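Local coordinates for protein ribonucleoside-diphosphate reductase subunit beta (Clostridium botulinum, PDB 6ZJK) that probably serves as the iron-dependent, radical-generating subunit of the ribonucleotide reductase that converts ribonucleoside diphosphates to deoxyribonucleoside diphosphates, at residues W71-F85 against I139-T152. Numbering follows the deposited sequence.
With FE (Fe (III) ion), chain H; GOL (glycerol), chain F.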
loop_
_atom_site.group_PDB
_atom_site.type_symbol
_atom_site.label_atom_id
_atom_site.label_comp_id
_atom_site.label_asym_id
_atom_site.label_seq_id
_atom_site.Cartn_x
_atom_site.Cartn_y
_atom_site.Cartn_z
ATOM N N TRP A 71 -6.839 -6.290 10.804
ATOM C CA TRP A 71 -6.593 -6.376 12.228
ATOM C C TRP A 71 -5.554 -5.333 12.649
ATOM O O TRP A 71 -4.801 -4.858 11.857
ATOM C CB TRP A 71 -6.177 -7.797 12.637
ATOM C CG TRP A 71 -4.927 -8.241 12.007
ATOM C CD1 TRP A 71 -4.744 -8.547 10.728
ATOM C CD2 TRP A 71 -3.670 -8.390 12.637
ATOM N NE1 TRP A 71 -3.465 -8.875 10.506
ATOM C CE2 TRP A 71 -2.776 -8.784 11.673
ATOM C CE3 TRP A 71 -3.211 -8.214 13.933
ATOM C CZ2 TRP A 71 -1.458 -9.010 11.945
ATOM C CZ3 TRP A 71 -1.915 -8.435 14.196
ATOM C CH2 TRP A 71 -1.051 -8.834 13.218
ATOM N N ILE A 72 -5.569 -4.987 13.911
ATOM C CA ILE A 72 -4.676 -4.018 14.488
ATOM C C ILE A 72 -3.930 -4.691 15.612
ATOM O O ILE A 72 -4.491 -5.056 16.590
ATOM C CB ILE A 72 -5.427 -2.774 15.002
ATOM C CG1 ILE A 72 -6.246 -2.130 13.888
ATOM C CG2 ILE A 72 -4.455 -1.772 15.553
ATOM C CD1 ILE A 72 -7.045 -0.930 14.308
ATOM N N PRO A 73 -2.652 -4.828 15.445
ATOM C CA PRO A 73 -1.754 -5.512 16.363
ATOM C C PRO A 73 -1.870 -5.070 17.790
ATOM O O PRO A 73 -2.050 -5.858 18.671
ATOM C CB PRO A 73 -0.397 -5.194 15.827
ATOM C CG PRO A 73 -0.608 -4.843 14.454
ATOM C CD PRO A 73 -1.969 -4.355 14.264
ATOM N N GLU A 74 -1.955 -3.765 18.027
ATOM C CA GLU A 74 -2.080 -3.203 19.388
ATOM C C GLU A 74 -3.362 -3.472 20.114
ATOM O O GLU A 74 -3.437 -3.259 21.236
ATOM C CB GLU A 74 -1.717 -1.722 19.439
ATOM C CG GLU A 74 -0.255 -1.456 19.185
ATOM C CD GLU A 74 0.163 0.002 19.260
ATOM O OE1 GLU A 74 -0.693 0.851 19.527
ATOM O OE2 GLU A 74 1.349 0.288 19.060
ATOM N N GLU A 75 -4.303 -4.085 19.432
ATOM C CA GLU A 75 -5.551 -4.422 20.044
ATOM C C GLU A 75 -5.490 -5.800 20.730
ATOM O O GLU A 75 -6.437 -6.220 21.309
ATOM C CB GLU A 75 -6.684 -4.353 19.013
ATOM C CG GLU A 75 -7.450 -3.044 18.981
ATOM C CD GLU A 75 -8.512 -2.934 17.885
ATOM O OE1 GLU A 75 -9.036 -1.853 17.682
ATOM O OE2 GLU A 75 -8.841 -3.898 17.214
ATOM N N ILE A 76 -4.361 -6.485 20.642
ATOM C CA ILE A 76 -4.192 -7.769 21.256
ATOM C C ILE A 76 -3.320 -7.594 22.477
ATOM O O ILE A 76 -2.223 -7.220 22.369
ATOM C CB ILE A 76 -3.553 -8.732 20.275
ATOM C CG1 ILE A 76 -4.504 -9.036 19.148
ATOM C CG2 ILE A 76 -3.183 -10.001 20.971
ATOM C CD1 ILE A 76 -3.797 -9.310 17.871
ATOM N N SER A 77 -3.828 -7.915 23.630
ATOM C CA SER A 77 -3.047 -7.663 24.836
ATOM C C SER A 77 -1.961 -8.715 25.043
ATOM O O SER A 77 -2.207 -9.918 24.923
ATOM C CB SER A 77 -3.957 -7.653 26.055
ATOM O OG SER A 77 -3.201 -7.963 27.203
ATOM N N LEU A 78 -0.805 -8.215 25.485
ATOM C CA LEU A 78 0.405 -8.995 25.737
ATOM C C LEU A 78 0.660 -9.175 27.231
ATOM O O LEU A 78 1.773 -9.537 27.625
ATOM C CB LEU A 78 1.623 -8.345 25.070
ATOM C CG LEU A 78 1.631 -8.381 23.537
ATOM C CD1 LEU A 78 2.914 -7.781 22.951
ATOM C CD2 LEU A 78 1.417 -9.812 23.015
ATOM N N ASN A 79 -0.332 -8.879 28.078
ATOM C CA ASN A 79 -0.106 -8.819 29.515
ATOM C C ASN A 79 0.470 -10.125 30.045
ATOM O O ASN A 79 1.330 -10.104 30.929
ATOM C CB ASN A 79 -1.406 -8.473 30.236
ATOM C CG ASN A 79 -1.712 -6.985 30.216
ATOM O OD1 ASN A 79 -1.030 -6.195 29.551
ATOM N ND2 ASN A 79 -2.754 -6.594 30.939
ATOM N N GLU A 80 0.029 -11.269 29.506
ATOM C CA GLU A 80 0.552 -12.549 29.984
ATOM C C GLU A 80 1.977 -12.785 29.501
ATOM O O GLU A 80 2.802 -13.341 30.237
ATOM C CB GLU A 80 -0.353 -13.705 29.537
ATOM C CG GLU A 80 -1.670 -13.809 30.296
ATOM C CD GLU A 80 -1.463 -13.855 31.803
ATOM O OE1 GLU A 80 -0.746 -14.768 32.280
ATOM O OE2 GLU A 80 -2.005 -12.978 32.512
ATOM N N ASP A 81 2.300 -12.331 28.286
ATOM C CA ASP A 81 3.653 -12.500 27.768
ATOM C C ASP A 81 4.667 -11.619 28.501
ATOM O O ASP A 81 5.843 -11.996 28.609
ATOM C CB ASP A 81 3.693 -12.185 26.272
ATOM C CG ASP A 81 2.854 -13.172 25.431
ATOM O OD1 ASP A 81 1.906 -13.791 25.976
ATOM O OD2 ASP A 81 3.194 -13.375 24.239
ATOM N N ILE A 82 4.242 -10.467 29.029
ATOM C CA ILE A 82 5.161 -9.639 29.815
ATOM C C ILE A 82 5.680 -10.414 31.020
ATOM O O ILE A 82 6.880 -10.403 31.317
ATOM C CB ILE A 82 4.463 -8.338 30.243
ATOM C CG1 ILE A 82 4.058 -7.516 29.004
ATOM C CG2 ILE A 82 5.375 -7.548 31.136
ATOM C CD1 ILE A 82 3.259 -6.267 29.320
ATOM N N LYS A 83 4.795 -11.149 31.692
ATOM C CA LYS A 83 5.289 -11.843 32.878
ATOM C C LYS A 83 6.142 -13.050 32.496
ATOM O O LYS A 83 7.167 -13.320 33.131
ATOM C CB LYS A 83 4.106 -12.309 33.730
ATOM C CG LYS A 83 2.882 -11.377 33.768
ATOM C CD LYS A 83 2.192 -11.474 35.134
ATOM C CE LYS A 83 0.668 -11.492 35.043
ATOM N NZ LYS A 83 -0.029 -11.281 36.342
ATOM N N GLN A 84 5.908 -13.701 31.355
ATOM C CA GLN A 84 6.602 -14.942 31.016
ATOM C C GLN A 84 7.953 -14.719 30.345
ATOM O O GLN A 84 8.816 -15.605 30.405
ATOM C CB GLN A 84 5.724 -15.779 30.092
ATOM C CG GLN A 84 4.350 -16.011 30.657
ATOM C CD GLN A 84 3.525 -16.943 29.812
ATOM O OE1 GLN A 84 3.126 -16.604 28.692
ATOM N NE2 GLN A 84 3.240 -18.123 30.352
ATOM N N PHE A 85 8.138 -13.589 29.656
ATOM C CA PHE A 85 9.392 -13.349 28.942
ATOM C C PHE A 85 10.660 -13.498 29.794
ATOM O O PHE A 85 11.657 -14.018 29.266
ATOM C CB PHE A 85 9.352 -11.956 28.293
ATOM C CG PHE A 85 10.471 -11.710 27.324
ATOM C CD1 PHE A 85 10.424 -12.227 26.043
ATOM C CD2 PHE A 85 11.573 -10.960 27.696
ATOM C CE1 PHE A 85 11.454 -12.010 25.150
ATOM C CE2 PHE A 85 12.606 -10.727 26.805
ATOM C CZ PHE A 85 12.544 -11.247 25.531
ATOM N N ILE A 139 1.909 -3.669 8.311
ATOM C CA ILE A 139 1.288 -4.000 9.593
ATOM C C ILE A 139 2.030 -5.144 10.292
ATOM O O ILE A 139 2.177 -5.145 11.527
ATOM C CB ILE A 139 -0.207 -4.285 9.390
ATOM C CG1 ILE A 139 -0.909 -2.969 9.013
ATOM C CG2 ILE A 139 -0.847 -4.883 10.634
ATOM C CD1 ILE A 139 -2.414 -3.057 9.080
ATOM N N HIS A 140 2.581 -6.046 9.526
ATOM C CA HIS A 140 3.296 -7.188 10.061
ATOM C C HIS A 140 4.559 -6.714 10.727
ATOM O O HIS A 140 4.827 -7.040 11.813
ATOM C CB HIS A 140 3.592 -8.236 8.991
ATOM C CG HIS A 140 2.371 -8.936 8.478
ATOM N ND1 HIS A 140 2.356 -9.677 7.321
ATOM C CD2 HIS A 140 1.112 -8.941 8.943
ATOM C CE1 HIS A 140 1.136 -10.107 7.123
ATOM N NE2 HIS A 140 0.368 -9.679 8.088
ATOM N N ALA A 141 5.281 -5.901 10.027
ATOM C CA ALA A 141 6.534 -5.369 10.544
ATOM C C ALA A 141 6.311 -4.575 11.822
ATOM O O ALA A 141 7.124 -4.643 12.758
ATOM C CB ALA A 141 7.220 -4.517 9.476
ATOM N N GLN A 142 5.220 -3.851 11.941
ATOM C CA GLN A 142 4.917 -3.066 13.112
ATOM C C GLN A 142 4.541 -3.885 14.290
ATOM O O GLN A 142 4.810 -3.526 15.389
ATOM C CB GLN A 142 3.789 -2.090 12.848
ATOM C CG GLN A 142 3.566 -1.072 13.921
ATOM C CD GLN A 142 2.425 -1.390 14.767
ATOM O OE1 GLN A 142 1.477 -1.939 14.334
ATOM N NE2 GLN A 142 2.508 -1.044 15.973
ATOM N N SER A 143 3.854 -4.970 14.030
ATOM C CA SER A 143 3.523 -5.981 15.028
ATOM C C SER A 143 4.751 -6.399 15.826
ATOM O O SER A 143 4.612 -6.825 16.982
ATOM C CB SER A 143 2.874 -7.216 14.380
ATOM O OG SER A 143 3.826 -8.022 13.693
ATOM N N TYR A 144 5.866 -6.464 15.143
ATOM C CA TYR A 144 7.097 -6.909 15.740
ATOM C C TYR A 144 7.621 -5.820 16.670
ATOM O O TYR A 144 8.071 -6.111 17.712
ATOM C CB TYR A 144 8.154 -7.352 14.726
ATOM C CG TYR A 144 7.679 -8.375 13.695
ATOM C CD1 TYR A 144 6.844 -9.387 14.053
ATOM C CD2 TYR A 144 8.051 -8.295 12.390
ATOM C CE1 TYR A 144 6.403 -10.297 13.141
ATOM C CE2 TYR A 144 7.617 -9.209 11.473
ATOM C CZ TYR A 144 6.793 -10.197 11.859
ATOM O OH TYR A 144 6.340 -11.067 10.960
ATOM N N SER A 145 7.555 -4.573 16.256
ATOM C CA SER A 145 7.914 -3.461 17.132
ATOM C C SER A 145 7.039 -3.449 18.383
ATOM O O SER A 145 7.522 -3.169 19.489
ATOM C CB SER A 145 7.809 -2.128 16.383
ATOM O OG SER A 145 9.060 -1.756 15.814
ATOM N N TYR A 146 5.766 -3.721 18.203
ATOM C CA TYR A 146 4.838 -3.766 19.288
ATOM C C TYR A 146 5.168 -4.880 20.276
ATOM O O TYR A 146 5.080 -4.674 21.432
ATOM C CB TYR A 146 3.420 -3.901 18.811
ATOM C CG TYR A 146 2.411 -4.214 19.856
ATOM C CD1 TYR A 146 2.219 -3.411 20.916
ATOM C CD2 TYR A 146 1.611 -5.287 19.754
ATOM C CE1 TYR A 146 1.288 -3.685 21.849
ATOM C CE2 TYR A 146 0.669 -5.572 20.686
ATOM C CZ TYR A 146 0.522 -4.769 21.740
ATOM O OH TYR A 146 -0.410 -5.041 22.660
ATOM N N ILE A 147 5.486 -6.070 19.791
ATOM C CA ILE A 147 5.876 -7.174 20.683
ATOM C C ILE A 147 7.116 -6.795 21.500
ATOM O O ILE A 147 7.136 -6.927 22.730
ATOM C CB ILE A 147 6.100 -8.476 19.895
ATOM C CG1 ILE A 147 4.767 -9.020 19.364
ATOM C CG2 ILE A 147 6.822 -9.533 20.771
ATOM C CD1 ILE A 147 4.898 -10.168 18.350
ATOM N N LEU A 148 8.172 -6.339 20.818
ATOM C CA LEU A 148 9.458 -6.142 21.471
ATOM C C LEU A 148 9.430 -4.981 22.451
ATOM O O LEU A 148 10.105 -5.030 23.494
ATOM C CB LEU A 148 10.559 -5.957 20.425
ATOM C CG LEU A 148 10.853 -7.156 19.521
ATOM C CD1 LEU A 148 11.987 -6.748 18.608
ATOM C CD2 LEU A 148 11.215 -8.466 20.337
ATOM N N ASP A 149 8.695 -3.907 22.113
ATOM C CA ASP A 149 8.608 -2.756 22.997
ATOM C C ASP A 149 7.761 -3.064 24.220
ATOM O O ASP A 149 7.923 -2.411 25.257
ATOM C CB ASP A 149 8.031 -1.547 22.244
ATOM C CG ASP A 149 8.223 -0.239 23.002
ATOM O OD1 ASP A 149 9.386 0.106 23.339
ATOM O OD2 ASP A 149 7.216 0.450 23.260
ATOM N N THR A 150 6.872 -4.057 24.131
ATOM C CA THR A 150 5.993 -4.328 25.261
ATOM C C THR A 150 6.547 -5.380 26.214
ATOM O O THR A 150 6.475 -5.186 27.434
ATOM C CB THR A 150 4.608 -4.737 24.765
ATOM O OG1 THR A 150 4.081 -3.669 23.987
ATOM C CG2 THR A 150 3.687 -4.971 25.945
ATOM N N VAL A 151 7.171 -6.455 25.704
ATOM C CA VAL A 151 7.583 -7.530 26.604
ATOM C C VAL A 151 8.980 -7.340 27.182
ATOM O O VAL A 151 9.342 -8.060 28.118
ATOM C CB VAL A 151 7.538 -8.921 25.927
ATOM C CG1 VAL A 151 6.191 -9.149 25.234
ATOM C CG2 VAL A 151 8.681 -9.086 24.930
ATOM N N THR A 152 9.760 -6.374 26.705
ATOM C CA THR A 152 11.100 -6.173 27.251
ATOM C C THR A 152 11.454 -4.687 27.203
ATOM O O THR A 152 10.675 -3.853 26.735
ATOM C CB THR A 152 12.120 -7.075 26.524
ATOM O OG1 THR A 152 13.358 -7.113 27.263
ATOM C CG2 THR A 152 12.358 -6.601 25.090
HETATM FE FE FE H . 4.059 -10.638 5.996
HETATM C C1 GOL F . 4.523 1.731 16.061
HETATM O O1 GOL F . 4.779 0.545 16.770
HETATM C C2 GOL F . 3.185 2.250 16.473
HETATM O O2 GOL F . 2.960 2.141 17.863
HETATM C C3 GOL F . 2.932 3.641 15.990
HETATM O O3 GOL F . 1.570 3.896 16.277
HETATM O O HOH W 1 -0.993 -1.890 16.089
HETATM O O HOH W 2 -0.300 -5.578 26.026
HETATM O O HOH W 3 8.828 -8.567 30.828
HETATM O O HOH W 4 2.342 -11.972 4.946
#
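Ile139 lays its CG2 methyl against the ring of Pro73, 3.8 Å from CG, at the end of the contact nearer the iron. His140 binds one ferric ion through ND1, with Asp107 and Glu137 as fellow ligands, while its CD2 edge meets the edge of the Trp71 indole at CZ2 (4.0 Å). Both rings donate to Asp237, His140 through NE2 and Trp71 through NE1, which joins the loop to the second shell of the metal. At Gln142, OE1 reaches the backbone N of Glu74 through a water, and NE2 donates almost straight to a glycerol, probably from the crystallisation liquor, whose O2 in turn donates a hydrogen bond to Glu74 OE2. Tyr146, with CG anti to its own N (chi1 169°), stands out from the helix between two CH-pi contacts: Glu74 CG lies over one face, 3.8 Å from the ring centroid, and Leu78 CD1 over the opposite face at 4.2 Å. Its OH donates to Ile76 O (2.8 Å), tilted 32° from the carbonyl plane. Thr150 CG2 touches Ile82 CD1 at 3.6 Å. Val151 puts CG2 over a face of Phe85, and a water links its carbonyl to that of Ile82; the axes of 79-84 and 139-151 run at 53° to each other. With a hydrogen bond at its hydroxyl and carbon on both faces, the Tyr146 ring is probably held firmly, fastening the loop along the iron-bearing helix 124-151.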